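Long-range contacts in cellulosomal scaffoldin (Acetivibrio cellulolyticus, PDB 3ZUC), which binds crystalline cellulose through this family 3b carbohydrate-binding module, one part of a larger secreted cellulosomal scaffoldin that probably also carries endoglucanase activity: residues A[43-48]-A[123-128]; A[47-52]-A[83-88]; A[27-32]-A[101-106]; A[5-10]-A[147-152]; A[66-71]-A[90-95]. One frame throughout, in Å; residues are numbered along the deposited sequence. Where two conformers were deposited one is given.

Interaction 1 of 5, residues A[43-48]-A[123-128]. With CA (calcium ion), chain B; EDO (1,2-ethanediol), chain C.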
# COMPACT_ATOMS: atom_id res chain seq x y z
N LEU A 43 -5.48 1.46 0.18
CA LEU A 43 -4.25 1.49 -0.61
C LEU A 43 -4.07 0.14 -1.28
O LEU A 43 -4.39 -0.88 -0.68
CB LEU A 43 -3.02 1.74 0.29
CG LEU A 43 -3.12 2.92 1.25
CD1 LEU A 43 -1.96 2.92 2.22
CD2 LEU A 43 -3.20 4.22 0.49
N HIS A 44 -3.54 0.12 -2.50
CA HIS A 44 -3.19 -1.13 -3.18
C HIS A 44 -1.70 -1.20 -3.54
O HIS A 44 -1.11 -0.23 -4.01
CB HIS A 44 -3.94 -1.33 -4.49
CG HIS A 44 -5.40 -1.58 -4.35
ND1 HIS A 44 -6.23 -1.72 -5.44
CD2 HIS A 44 -6.17 -1.73 -3.26
CE1 HIS A 44 -7.47 -1.93 -5.02
NE2 HIS A 44 -7.46 -1.94 -3.70
N TYR A 45 -1.17 -2.40 -3.36
CA TYR A 45 0.17 -2.78 -3.81
C TYR A 45 0.02 -4.02 -4.71
O TYR A 45 -0.48 -5.05 -4.24
CB TYR A 45 1.08 -3.08 -2.63
CG TYR A 45 2.52 -3.37 -3.01
CD1 TYR A 45 2.93 -4.66 -3.33
CD2 TYR A 45 3.46 -2.34 -3.08
CE1 TYR A 45 4.24 -4.91 -3.70
CE2 TYR A 45 4.76 -2.59 -3.45
CZ TYR A 45 5.16 -3.88 -3.76
OH TYR A 45 6.49 -4.07 -4.09
N TYR A 46 0.42 -3.90 -5.97
CA TYR A 46 0.22 -4.93 -6.99
C TYR A 46 1.49 -5.73 -7.23
O TYR A 46 2.59 -5.18 -7.32
CB TYR A 46 -0.18 -4.24 -8.31
CG TYR A 46 -1.48 -3.49 -8.24
CD1 TYR A 46 -2.68 -4.16 -8.46
CD2 TYR A 46 -1.53 -2.14 -7.95
CE1 TYR A 46 -3.90 -3.51 -8.40
CE2 TYR A 46 -2.75 -1.48 -7.88
CZ TYR A 46 -3.93 -2.16 -8.10
OH TYR A 46 -5.13 -1.47 -8.05
N PHE A 47 1.33 -7.04 -7.38
CA PHE A 47 2.48 -7.91 -7.49
C PHE A 47 2.10 -9.23 -8.17
O PHE A 47 0.92 -9.54 -8.35
CB PHE A 47 3.10 -8.16 -6.09
CG PHE A 47 2.19 -8.88 -5.12
CD1 PHE A 47 1.19 -8.20 -4.42
CD2 PHE A 47 2.35 -10.24 -4.86
CE1 PHE A 47 0.37 -8.87 -3.52
CE2 PHE A 47 1.54 -10.90 -3.96
CZ PHE A 47 0.55 -10.22 -3.28
N THR A 48 3.12 -10.00 -8.53
CA THR A 48 2.94 -11.39 -8.92
C THR A 48 3.40 -12.27 -7.76
O THR A 48 4.50 -12.08 -7.23
CB THR A 48 3.67 -11.78 -10.20
OG1 THR A 48 5.07 -11.65 -9.99
CG2 THR A 48 3.24 -10.92 -11.37
N ASP A 123 7.29 -7.27 -10.00
CA ASP A 123 6.05 -6.78 -9.44
C ASP A 123 5.74 -5.37 -9.92
O ASP A 123 6.58 -4.47 -9.84
CB ASP A 123 6.14 -6.79 -7.91
CG ASP A 123 6.23 -8.20 -7.34
OD1 ASP A 123 5.85 -9.15 -8.05
OD2 ASP A 123 6.65 -8.31 -6.15
N TYR A 124 4.49 -5.15 -10.32
CA TYR A 124 4.05 -3.86 -10.85
C TYR A 124 4.40 -2.71 -9.89
O TYR A 124 4.86 -1.66 -10.34
CB TYR A 124 2.54 -3.91 -11.09
CG TYR A 124 1.89 -2.67 -11.61
CD1 TYR A 124 1.36 -1.70 -10.77
CD2 TYR A 124 1.73 -2.50 -12.97
CE1 TYR A 124 0.72 -0.59 -11.26
CE2 TYR A 124 1.10 -1.39 -13.48
CZ TYR A 124 0.60 -0.43 -12.63
OH TYR A 124 -0.03 0.67 -13.16
N SER A 125 4.16 -2.89 -8.60
CA SER A 125 4.35 -1.81 -7.64
C SER A 125 5.76 -1.70 -7.05
O SER A 125 6.03 -0.74 -6.31
CB SER A 125 3.35 -1.93 -6.49
OG SER A 125 2.01 -1.82 -6.92
N PHE A 126 6.64 -2.66 -7.33
CA PHE A 126 7.95 -2.68 -6.68
C PHE A 126 8.86 -1.58 -7.22
O PHE A 126 8.97 -1.39 -8.43
CB PHE A 126 8.61 -4.03 -6.95
CG PHE A 126 9.99 -4.20 -6.36
CD1 PHE A 126 10.20 -4.17 -4.99
CD2 PHE A 126 11.07 -4.48 -7.18
CE1 PHE A 126 11.45 -4.39 -4.45
CE2 PHE A 126 12.33 -4.71 -6.65
CZ PHE A 126 12.52 -4.66 -5.28
N ASN A 127 9.53 -0.89 -6.30
CA ASN A 127 10.51 0.11 -6.64
C ASN A 127 11.87 -0.40 -6.19
O ASN A 127 12.17 -0.47 -5.00
CB ASN A 127 10.15 1.44 -5.99
CG ASN A 127 11.03 2.55 -6.49
OD1 ASN A 127 12.22 2.33 -6.70
ND2 ASN A 127 10.47 3.73 -6.68
N SER A 128 12.69 -0.81 -7.16
CA SER A 128 13.96 -1.43 -6.82
C SER A 128 15.03 -0.41 -6.36
O SER A 128 16.06 -0.81 -5.83
CB SER A 128 14.51 -2.20 -8.02
OG SER A 128 14.95 -1.29 -9.00
CA CA B . 6.66 -11.36 -8.23
C1 EDO C . -8.93 -3.07 -8.73
O1 EDO C . -8.82 -1.96 -7.85
C2 EDO C . -7.56 -3.57 -9.12
O2 EDO C . -6.81 -2.53 -9.75
O HOH W 1 7.47 -6.42 -4.39
O HOH W 2 6.65 -10.99 -5.79
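Ser125 and Asp123 grip the end of strand 42-47 at the calcium site of this CBM3 beta-sandwich. The type I turn from Asp123 to Phe126 presents both side chains to it. Ser125 OG sits anti to its carbonyl carbon (chi1 -63°) and accepts the N-H of Tyr46 at 2.8 Å, nearly straight; it is also hydrogen-bonded to Lys138 O. Ser125 N returns a bond to Tyr46 O at 3.1 Å. Ser125 CB lies over one face of the Tyr45 ring, 3.6 Å from its centroid, a CH-pi contact. Tyr46 and Tyr124 run side by side, Tyr46 CB touching Tyr124 CD1. Asp123 OD1 takes the N-H of Thr48 from above the carboxylate plane and also binds calcium. Thr48 adds its backbone O and its OG1; Asp50, Asn119 and Asp122 complete the protein ligands. Two waters donate to Asp123 OD2; one of them also binds calcium. The other accepts from Tyr45 OH, which has Asn12 as a further partner, at 2.6 Å and donates to Asp123 OD2 at 2.7 Å.

Interaction 2 of 5, residues A[47-52]-A[83-88]. With CA (calcium ion), chain B.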
# COMPACT_ATOMS: atom_id res chain seq x y z
N PHE A 47 1.33 -7.04 -7.38
CA PHE A 47 2.48 -7.91 -7.49
C PHE A 47 2.10 -9.23 -8.17
O PHE A 47 0.92 -9.54 -8.35
CB PHE A 47 3.10 -8.16 -6.09
CG PHE A 47 2.19 -8.88 -5.12
CD1 PHE A 47 1.19 -8.20 -4.42
CD2 PHE A 47 2.35 -10.24 -4.86
CE1 PHE A 47 0.37 -8.87 -3.52
CE2 PHE A 47 1.54 -10.90 -3.96
CZ PHE A 47 0.55 -10.22 -3.28
N THR A 48 3.12 -10.00 -8.53
CA THR A 48 2.94 -11.39 -8.92
C THR A 48 3.40 -12.27 -7.76
O THR A 48 4.50 -12.08 -7.23
CB THR A 48 3.67 -11.78 -10.20
OG1 THR A 48 5.07 -11.65 -9.99
CG2 THR A 48 3.24 -10.92 -11.37
N VAL A 49 2.54 -13.18 -7.32
CA VAL A 49 2.77 -13.91 -6.09
C VAL A 49 3.91 -14.93 -6.16
O VAL A 49 4.49 -15.24 -5.13
CB VAL A 49 1.43 -14.56 -5.62
CG1 VAL A 49 0.97 -15.68 -6.53
CG2 VAL A 49 1.49 -15.01 -4.17
N ASP A 50 4.21 -15.45 -7.36
CA ASP A 50 5.29 -16.43 -7.53
C ASP A 50 5.08 -17.65 -6.62
O ASP A 50 5.94 -18.03 -5.82
CB ASP A 50 6.65 -15.80 -7.27
CG ASP A 50 6.97 -14.72 -8.25
OD1 ASP A 50 7.01 -15.06 -9.46
OD2 ASP A 50 7.21 -13.57 -7.86
N GLY A 51 3.91 -18.29 -6.80
CA GLY A 51 3.51 -19.41 -5.98
C GLY A 51 2.49 -18.95 -4.95
O GLY A 51 2.85 -18.37 -3.93
N ASP A 52 1.22 -19.18 -5.24
CA ASP A 52 0.14 -18.70 -4.39
C ASP A 52 0.13 -19.50 -3.08
O ASP A 52 0.22 -20.72 -3.08
CB ASP A 52 -1.20 -18.85 -5.11
CG ASP A 52 -2.37 -18.14 -4.42
OD1 ASP A 52 -2.14 -17.21 -3.64
OD2 ASP A 52 -3.54 -18.52 -4.72
N ALA A 83 1.15 -8.12 -12.32
CA ALA A 83 0.09 -8.11 -11.31
C ALA A 83 -0.85 -9.30 -11.48
O ALA A 83 -1.73 -9.30 -12.35
CB ALA A 83 -0.69 -6.80 -11.40
N ASP A 84 -0.69 -10.30 -10.61
CA ASP A 84 -1.70 -11.33 -10.46
C ASP A 84 -2.45 -11.23 -9.14
O ASP A 84 -3.48 -11.89 -9.00
CB ASP A 84 -1.20 -12.74 -10.78
CG ASP A 84 -0.07 -13.21 -9.91
OD1 ASP A 84 0.04 -12.82 -8.74
OD2 ASP A 84 0.79 -13.95 -10.46
N GLN A 85 -2.01 -10.36 -8.23
CA GLN A 85 -2.67 -10.12 -6.95
C GLN A 85 -2.45 -8.69 -6.54
O GLN A 85 -1.54 -8.01 -7.04
CB GLN A 85 -2.15 -11.03 -5.83
CG GLN A 85 -2.33 -12.50 -6.13
CD GLN A 85 -2.22 -13.39 -4.92
OE1 GLN A 85 -2.27 -12.93 -3.77
NE2 GLN A 85 -2.15 -14.69 -5.16
N TYR A 86 -3.25 -8.23 -5.58
CA TYR A 86 -2.92 -7.02 -4.86
C TYR A 86 -3.19 -7.19 -3.37
O TYR A 86 -4.09 -7.90 -2.95
CB TYR A 86 -3.64 -5.78 -5.41
CG TYR A 86 -5.16 -5.81 -5.44
CD1 TYR A 86 -5.82 -6.31 -6.54
CD2 TYR A 86 -5.93 -5.28 -4.42
CE1 TYR A 86 -7.22 -6.26 -6.65
CE2 TYR A 86 -7.32 -5.24 -4.50
CZ TYR A 86 -7.96 -5.73 -5.62
OH TYR A 86 -9.34 -5.67 -5.73
N LEU A 87 -2.36 -6.50 -2.60
CA LEU A 87 -2.62 -6.19 -1.20
C LEU A 87 -3.52 -4.97 -1.15
O LEU A 87 -3.23 -3.97 -1.80
CB LEU A 87 -1.29 -5.87 -0.52
CG LEU A 87 -1.37 -5.20 0.85
CD1 LEU A 87 -1.94 -6.11 1.91
CD2 LEU A 87 -0.01 -4.66 1.25
N GLU A 88 -4.58 -5.04 -0.36
CA GLU A 88 -5.43 -3.89 -0.07
C GLU A 88 -5.32 -3.57 1.42
O GLU A 88 -5.64 -4.41 2.27
CB GLU A 88 -6.89 -4.17 -0.44
CG GLU A 88 -7.81 -3.00 -0.14
CD GLU A 88 -9.17 -3.18 -0.79
OE1 GLU A 88 -9.31 -2.94 -2.00
OE2 GLU A 88 -10.10 -3.58 -0.08
CA CA B . 6.66 -11.36 -8.23
O HOH W 3 2.83 -15.52 -9.83
O HOH W 2 6.65 -10.99 -5.79
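A classic beta bulge pairs the end of strand 42-47 with strand 83-91, next to the calcium site. Asp84 and Gln85 both face Phe47, and Phe47 O accepts from both: Asp84 N at 2.9 Å and Gln85 N at 3.0 Å. The Gln85 bond runs nearly along the carbonyl direction; the Asp84 donor is tilted from the carbonyl plane of Phe47. Phe47 N closes the pair on Gln85 O. Gln85 CB lies over one face of the Phe47 ring, 4.2 Å from the centroid. Within the bulge, Asp84 OD1 accepts Val49 N at 2.9 Å through its syn lone pair. Asp84 OD2 reaches Asp50 N through a water. The extended Gln85 chain passes Val49 and places NE2 2.9 Å from Asp52 OD1. That donor stands above the carboxylate, whose plane is 88° from the amide. These bonds link strand 83-91 to the loop supplying Thr48 and Asp50 to calcium, consistent with steadying it. Strand 69-80 flanks strand 83-91 on its other edge, and Gln55 of strand 55-61 packs on Phe47 and Val49.

Interaction 3 of 5, residues A[27-32]-A[101-106]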
# COMPACT_ATOMS: atom_id res chain seq x y z
N ARG A 27 3.72 6.98 2.55
CA ARG A 27 3.51 8.24 3.25
C ARG A 27 2.34 8.93 2.59
O ARG A 27 2.35 9.16 1.38
CB ARG A 27 4.76 9.13 3.24
CG ARG A 27 4.53 10.44 4.02
CD ARG A 27 5.82 11.10 4.44
NE ARG A 27 6.58 11.55 3.29
CZ ARG A 27 7.84 11.94 3.35
NH1 ARG A 27 8.50 11.90 4.50
NH2 ARG A 27 8.44 12.35 2.25
N LEU A 28 1.33 9.23 3.39
CA LEU A 28 0.11 9.84 2.93
C LEU A 28 0.05 11.26 3.44
O LEU A 28 0.16 11.47 4.65
CB LEU A 28 -1.10 9.08 3.45
CG LEU A 28 -1.09 7.56 3.22
CD1 LEU A 28 -2.35 6.95 3.80
CD2 LEU A 28 -0.86 7.18 1.76
N THR A 29 -0.16 12.23 2.55
CA THR A 29 -0.21 13.64 2.92
C THR A 29 -1.53 14.24 2.50
O THR A 29 -1.95 14.10 1.36
CB THR A 29 0.93 14.43 2.26
OG1 THR A 29 2.19 13.85 2.62
CG2 THR A 29 0.93 15.90 2.71
N ASN A 30 -2.19 14.90 3.45
CA ASN A 30 -3.37 15.69 3.13
C ASN A 30 -2.91 17.05 2.63
O ASN A 30 -2.41 17.85 3.41
CB ASN A 30 -4.25 15.83 4.37
CG ASN A 30 -5.52 16.58 4.10
OD1 ASN A 30 -5.70 17.18 3.04
ND2 ASN A 30 -6.42 16.56 5.05
N THR A 31 -3.03 17.29 1.32
CA THR A 31 -2.55 18.52 0.72
C THR A 31 -3.62 19.59 0.65
O THR A 31 -3.42 20.64 0.05
CB THR A 31 -2.02 18.25 -0.70
OG1 THR A 31 -3.07 17.77 -1.53
CG2 THR A 31 -0.90 17.24 -0.67
N GLY A 32 -4.77 19.32 1.25
CA GLY A 32 -5.88 20.26 1.22
C GLY A 32 -6.14 20.88 2.58
O GLY A 32 -5.40 20.67 3.55
N ASN A 101 -2.75 19.52 5.64
CA ASN A 101 -1.33 19.80 5.60
C ASN A 101 -0.59 18.99 6.65
O ASN A 101 0.26 19.52 7.37
CB ASN A 101 -1.13 21.30 5.81
CG ASN A 101 -2.00 22.11 4.90
OD1 ASN A 101 -1.97 21.94 3.68
ND2 ASN A 101 -2.82 22.97 5.49
N THR A 102 -0.95 17.71 6.76
CA THR A 102 -0.20 16.77 7.61
C THR A 102 -0.03 15.47 6.90
O THR A 102 -0.77 15.15 5.97
CB THR A 102 -0.86 16.53 8.98
OG1 THR A 102 -2.02 15.70 8.89
CG2 THR A 102 -1.26 17.82 9.60
N SER A 103 0.93 14.68 7.36
CA SER A 103 1.19 13.40 6.75
C SER A 103 1.37 12.32 7.79
O SER A 103 1.75 12.58 8.94
CB SER A 103 2.45 13.48 5.91
OG SER A 103 3.58 13.67 6.73
N ILE A 104 1.11 11.09 7.37
CA ILE A 104 1.35 9.92 8.17
C ILE A 104 2.07 8.87 7.34
O ILE A 104 1.86 8.74 6.13
CB ILE A 104 0.07 9.31 8.74
CG1 ILE A 104 -0.91 8.95 7.63
CG2 ILE A 104 -0.55 10.24 9.79
CD1 ILE A 104 -2.07 8.05 8.08
N GLU A 105 2.89 8.08 8.01
CA GLU A 105 3.51 6.90 7.41
C GLU A 105 2.70 5.65 7.74
O GLU A 105 2.08 5.56 8.81
CB GLU A 105 4.95 6.73 7.92
CG GLU A 105 5.90 7.87 7.50
CD GLU A 105 7.37 7.67 7.86
OE1 GLU A 105 7.94 6.60 7.58
OE2 GLU A 105 7.99 8.63 8.37
N VAL A 106 2.74 4.68 6.83
CA VAL A 106 2.18 3.35 7.04
C VAL A 106 3.26 2.36 6.62
O VAL A 106 3.60 2.28 5.45
CB VAL A 106 0.92 3.15 6.22
CG1 VAL A 106 0.37 1.78 6.44
CG2 VAL A 106 -0.13 4.20 6.59
O HOH W 4 7.50 11.46 7.26
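The Arg27 guanidinium meets a water at its edge, in plane, and this water links it to Glu105 across two antiparallel strands of the CBM3 beta-sandwich. The water accepts from Arg27 NH1 at 3.0 Å and donates to Glu105 OE2 at 3.1 Å. The two charged groups do not touch directly. Arg27 NE instead forms a salt bridge with Glu9, and Glu105 OE1 is hydrogen-bonded to Tyr133 OH. The Arg27 chain starts with CG anti to the backbone N (chi1 -179°) and bends at chi3, passing alongside Ser103.

Strands 24-30 and 102-112 pair here through residues 27-29 and 103-105. Leu28 and Ile104 form a hydrogen-bonded pair, with Leu28 N to Ile104 O at 2.8 Å and Ile104 N to Leu28 O at 2.9 Å. Arg27 with Glu105 and Thr29 with Ser103 are non-hydrogen-bonded pairs. Their side chains share one face of the sheet. In the second pair Thr29 OG1 lies 3.3 Å from Ser103 CB. On the other face Leu28 CB packs against Ile104 CG1 at 4.2 Å. Leu28 also touches Leu6, Val8 and Phe91, so this face belongs to the apolar interior between the sheets.

Past the strand end the chain turns. The side chain of Asn30 makes an Asx turn, and its ND2 is hydrogen-bonded to the backbone O atoms of Leu98 and Asn34. Gly32 N donates to Asn30 OD1 at 2.9 Å.

Interaction 4 of 5, residues A[5-10]-A[147-152]. With EDO (1,2-ethanediol), chain C.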
# COMPACT_ATOMS: atom_id res chain seq x y z
N ASN A 5 -7.62 15.25 -1.75
CA ASN A 5 -6.30 15.82 -1.69
C ASN A 5 -5.38 14.95 -0.89
O ASN A 5 -4.83 15.40 0.11
CB ASN A 5 -6.33 17.23 -1.10
CG ASN A 5 -6.94 18.26 -2.03
OD1 ASN A 5 -6.85 18.16 -3.24
ND2 ASN A 5 -7.54 19.28 -1.45
N LEU A 6 -5.22 13.71 -1.33
CA LEU A 6 -4.33 12.77 -0.68
C LEU A 6 -3.16 12.49 -1.62
O LEU A 6 -3.33 11.85 -2.66
CB LEU A 6 -5.05 11.46 -0.34
CG LEU A 6 -4.25 10.57 0.60
CD1 LEU A 6 -4.27 11.16 2.00
CD2 LEU A 6 -4.78 9.15 0.58
N LYS A 7 -1.97 12.96 -1.24
CA LYS A 7 -0.76 12.67 -1.98
C LYS A 7 -0.14 11.40 -1.40
O LYS A 7 -0.05 11.24 -0.17
CB LYS A 7 0.20 13.85 -1.84
CG LYS A 7 1.53 13.67 -2.55
CD LYS A 7 2.35 14.94 -2.48
CE LYS A 7 3.64 14.73 -1.69
NZ LYS A 7 4.48 15.96 -1.55
N VAL A 8 0.31 10.51 -2.28
CA VAL A 8 0.82 9.22 -1.89
C VAL A 8 2.27 9.10 -2.33
O VAL A 8 2.59 9.26 -3.51
CB VAL A 8 -0.03 8.08 -2.50
CG1 VAL A 8 0.49 6.74 -2.03
CG2 VAL A 8 -1.49 8.26 -2.12
N GLU A 9 3.15 8.85 -1.38
CA GLU A 9 4.54 8.55 -1.65
C GLU A 9 4.82 7.12 -1.15
O GLU A 9 4.10 6.60 -0.29
CB GLU A 9 5.44 9.53 -0.93
CG GLU A 9 5.31 10.97 -1.33
CD GLU A 9 5.99 11.83 -0.30
OE1 GLU A 9 5.37 12.15 0.72
OE2 GLU A 9 7.20 12.12 -0.46
N PHE A 10 5.90 6.53 -1.65
CA PHE A 10 6.11 5.12 -1.42
C PHE A 10 7.59 4.77 -1.56
O PHE A 10 8.29 5.39 -2.37
CB PHE A 10 5.32 4.31 -2.48
CG PHE A 10 5.42 2.82 -2.27
CD1 PHE A 10 4.63 2.20 -1.31
CD2 PHE A 10 6.33 2.06 -2.97
CE1 PHE A 10 4.76 0.86 -1.04
CE2 PHE A 10 6.45 0.70 -2.70
CZ PHE A 10 5.67 0.14 -1.73
N LEU A 147 -11.08 5.48 -6.98
CA LEU A 147 -9.66 5.75 -7.18
C LEU A 147 -9.38 7.25 -7.02
O LEU A 147 -10.07 8.07 -7.63
CB LEU A 147 -9.25 5.28 -8.57
CG LEU A 147 -7.79 5.43 -8.97
CD1 LEU A 147 -6.90 4.48 -8.20
CD2 LEU A 147 -7.62 5.23 -10.47
N ILE A 148 -8.32 7.57 -6.27
CA ILE A 148 -7.88 8.94 -6.08
C ILE A 148 -6.37 9.13 -6.32
O ILE A 148 -5.90 10.27 -6.30
CB ILE A 148 -8.25 9.51 -4.69
CG1 ILE A 148 -7.52 8.77 -3.57
CG2 ILE A 148 -9.76 9.51 -4.52
CD1 ILE A 148 -7.72 9.37 -2.19
N TRP A 149 -5.62 8.07 -6.60
CA TRP A 149 -4.19 8.20 -6.82
C TRP A 149 -3.70 7.02 -7.61
O TRP A 149 -4.00 5.87 -7.25
CB TRP A 149 -3.41 8.22 -5.48
CG TRP A 149 -1.93 8.27 -5.70
CD1 TRP A 149 -1.09 7.21 -5.91
CD2 TRP A 149 -1.12 9.45 -5.82
NE1 TRP A 149 0.17 7.66 -6.18
CE2 TRP A 149 0.19 9.03 -6.11
CE3 TRP A 149 -1.39 10.82 -5.69
CZ2 TRP A 149 1.23 9.94 -6.27
CZ3 TRP A 149 -0.35 11.70 -5.85
CH2 TRP A 149 0.94 11.26 -6.13
N GLY A 150 -2.89 7.27 -8.63
CA GLY A 150 -2.12 6.23 -9.28
C GLY A 150 -2.81 5.61 -10.49
O GLY A 150 -3.88 6.03 -10.92
N ILE A 151 -2.13 4.61 -11.05
CA ILE A 151 -2.55 3.93 -12.26
C ILE A 151 -2.77 2.46 -11.92
O ILE A 151 -1.84 1.75 -11.52
CB ILE A 151 -1.48 4.03 -13.36
CG1 ILE A 151 -1.12 5.49 -13.68
CG2 ILE A 151 -1.94 3.27 -14.60
CD1 ILE A 151 0.13 5.60 -14.56
N GLU A 152 -4.00 1.99 -12.07
CA GLU A 152 -4.30 0.58 -11.89
C GLU A 152 -3.74 -0.21 -13.07
O GLU A 152 -3.80 0.24 -14.21
CB GLU A 152 -5.81 0.36 -11.79
CG GLU A 152 -6.42 0.96 -10.53
CD GLU A 152 -7.91 0.75 -10.40
OE1 GLU A 152 -8.62 0.75 -11.43
OE2 GLU A 152 -8.38 0.61 -9.25
C1 EDO C . -8.93 -3.07 -8.73
O1 EDO C . -8.82 -1.96 -7.85
C2 EDO C . -7.56 -3.57 -9.12
O2 EDO C . -6.81 -2.53 -9.75
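Val8 lies over one face of the Trp149 indole, in apolar packing between the two sheets of the beta-sandwich. Its CB is 3.5 Å from the centroid of the Trp149 five-membered ring and 2° off the ring normal, a close CH-pi contact. Val8 CG2 reaches Trp149 CG at 3.6 Å. The side chains of Val8 and Trp149 run antiparallel past one another. Trp149 CG is anti to the backbone N (chi1 176°), and the indole lies across strand 6-12, with its six-membered ring against the backbone of residues 6 to 8. A second apolar pair lies beside it, where Ile148 CD1 meets Leu6 CB at 3.9 Å and the two side chains cross at a slant.

Trp149 CZ2 is 3.2 Å from Val8 O, and Trp149 CE3 is 3.7 Å from Leu6 O. Trp149 CZ3 approaches Lys7 CA.

Polar bonding lies outside the pair. Trp149 NE1 donates to the backbone O of Trp136, which would help hold the indole's rotation. Val8 N is buried here without a partner in the model.

The axes of segments 6-10 and 147-149 cross at -61° and approach to 7.4 Å. Ile148 and Trp149 form a classic beta bulge opposite Ala141 of strand 140-143. Strand 24-30 flanks strand 6-12, with Leu28 touching both Leu6 and Val8.

Interaction 5 of 5, residues A[66-71]-A[90-95]; sequences SSNVTG and AFSSAA
Thr70 and Ala90 form an antiparallel hydrogen-bonded pair at the open end of the hairpin made by strands 69-80 and 83-91. Thr70 N bonds to Ala90 O at 3.0 Å, and Ala90 N to Thr70 O at 2.9 Å. Val69 and Phe91 follow as a non-hydrogen-bonded pair. Ser92 N then bonds to Asn68 O at 2.9 Å. A short 3-10 segment, 66-68, leads into the first strand, and another, 93-95, follows the second.

Val69 and Phe91 lie side by side and point the same way, with Val69 CG2 3.9 Å from Phe91 CE2. Both also touch Val106 of the facing sheet. Asn68 CG is anti to its carbonyl carbon (chi1 -64°), which turns the amide toward Ser92 and Ala94. Ser92 OG donates to Asn68 OD1 at 3.0 Å, from above the carbonyl plane and off its lone pairs. Ala94 CB touches the same oxygen at 3.4 Å.

Asn68 OD1 thus accepts from Ser92 and its ND2 donates to the backbone O of Val64, which is consistent with a settled amide orientation.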
# COMPACT_ATOMS: atom_id res chain seq x y z
N SER A 66 -0.87 1.04 14.76
CA SER A 66 -0.70 -0.04 13.81
C SER A 66 -1.87 -1.03 13.82
O SER A 66 -2.18 -1.61 12.78
CB SER A 66 0.62 -0.77 14.03
OG SER A 66 0.61 -1.45 15.25
N SER A 67 -2.52 -1.21 14.97
CA SER A 67 -3.65 -2.14 15.03
C SER A 67 -4.86 -1.66 14.24
O SER A 67 -5.76 -2.45 13.96
CB SER A 67 -4.07 -2.41 16.49
OG SER A 67 -4.62 -1.26 17.07
N ASN A 68 -4.86 -0.39 13.86
CA ASN A 68 -5.93 0.19 13.07
C ASN A 68 -5.71 0.04 11.56
O ASN A 68 -6.54 0.49 10.78
CB ASN A 68 -6.10 1.66 13.44
CG ASN A 68 -6.53 1.82 14.86
OD1 ASN A 68 -7.41 1.11 15.31
ND2 ASN A 68 -5.94 2.77 15.56
N VAL A 69 -4.60 -0.58 11.16
CA VAL A 69 -4.23 -0.72 9.76
C VAL A 69 -4.15 -2.20 9.44
O VAL A 69 -3.36 -2.92 10.07
CB VAL A 69 -2.86 -0.07 9.52
CG1 VAL A 69 -2.47 -0.19 8.05
CG2 VAL A 69 -2.84 1.38 9.98
N THR A 70 -4.98 -2.66 8.52
CA THR A 70 -5.04 -4.09 8.20
C THR A 70 -4.96 -4.30 6.69
O THR A 70 -5.18 -3.37 5.90
CB THR A 70 -6.30 -4.74 8.77
OG1 THR A 70 -7.44 -4.05 8.27
CG2 THR A 70 -6.29 -4.69 10.29
N GLY A 71 -4.65 -5.53 6.30
CA GLY A 71 -4.46 -5.85 4.91
C GLY A 71 -5.13 -7.15 4.55
O GLY A 71 -5.17 -8.10 5.34
N ALA A 90 -6.47 -1.17 4.58
CA ALA A 90 -7.61 -0.41 5.08
C ALA A 90 -7.30 0.11 6.49
O ALA A 90 -6.44 -0.42 7.20
CB ALA A 90 -8.85 -1.28 5.12
N PHE A 91 -8.04 1.14 6.86
CA PHE A 91 -7.94 1.80 8.16
C PHE A 91 -9.27 1.68 8.89
O PHE A 91 -10.33 1.90 8.29
CB PHE A 91 -7.68 3.30 7.98
CG PHE A 91 -6.36 3.61 7.33
CD1 PHE A 91 -6.27 3.72 5.95
CD2 PHE A 91 -5.23 3.83 8.09
CE1 PHE A 91 -5.07 4.03 5.36
CE2 PHE A 91 -4.02 4.14 7.49
CZ PHE A 91 -3.94 4.24 6.14
N SER A 92 -9.23 1.38 10.18
CA SER A 92 -10.43 1.36 10.99
C SER A 92 -10.86 2.78 11.38
O SER A 92 -10.11 3.74 11.24
CB SER A 92 -10.17 0.58 12.26
OG SER A 92 -9.33 1.35 13.08
N SER A 93 -12.07 2.90 11.93
CA SER A 93 -12.56 4.19 12.39
C SER A 93 -11.70 4.79 13.51
O SER A 93 -11.65 6.01 13.67
CB SER A 93 -14.00 4.06 12.86
OG SER A 93 -14.08 3.19 13.97
N ALA A 94 -11.02 3.95 14.29
CA ALA A 94 -10.15 4.43 15.35
C ALA A 94 -8.88 5.10 14.83
O ALA A 94 -8.22 5.84 15.56
CB ALA A 94 -9.81 3.31 16.33
N ALA A 95 -8.54 4.88 13.55
CA ALA A 95 -7.43 5.60 12.95
C ALA A 95 -7.68 7.10 12.90
O ALA A 95 -6.74 7.88 12.79
CB ALA A 95 -7.15 5.08 11.56

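In the fold
Interactions 1 and 2 share Phe47 and Thr48 and meet at the calcium ion, their centres about 8 Å apart. Together they supply Thr48, Asp50 and Asp123 to the metal. They also join through His44 NE2 and Glu88 OE1, 2.7 Å apart. Interactions 3 and 4 meet through neighbouring strands 24-30 and 6-12, where Thr29 O is 2.8 Å from Lys7 N. Interaction 4 spans both sheets and reaches interaction 1 where Tyr124 OH is 2.7 Å from Ile151 O. Interaction 5 meets interaction 3 across the interior, with Val106 CG2 3.8 Å from Phe91 CZ. The centres of interactions 2 and 3 are about 27 Å apart, on opposite sides of the chain's centre.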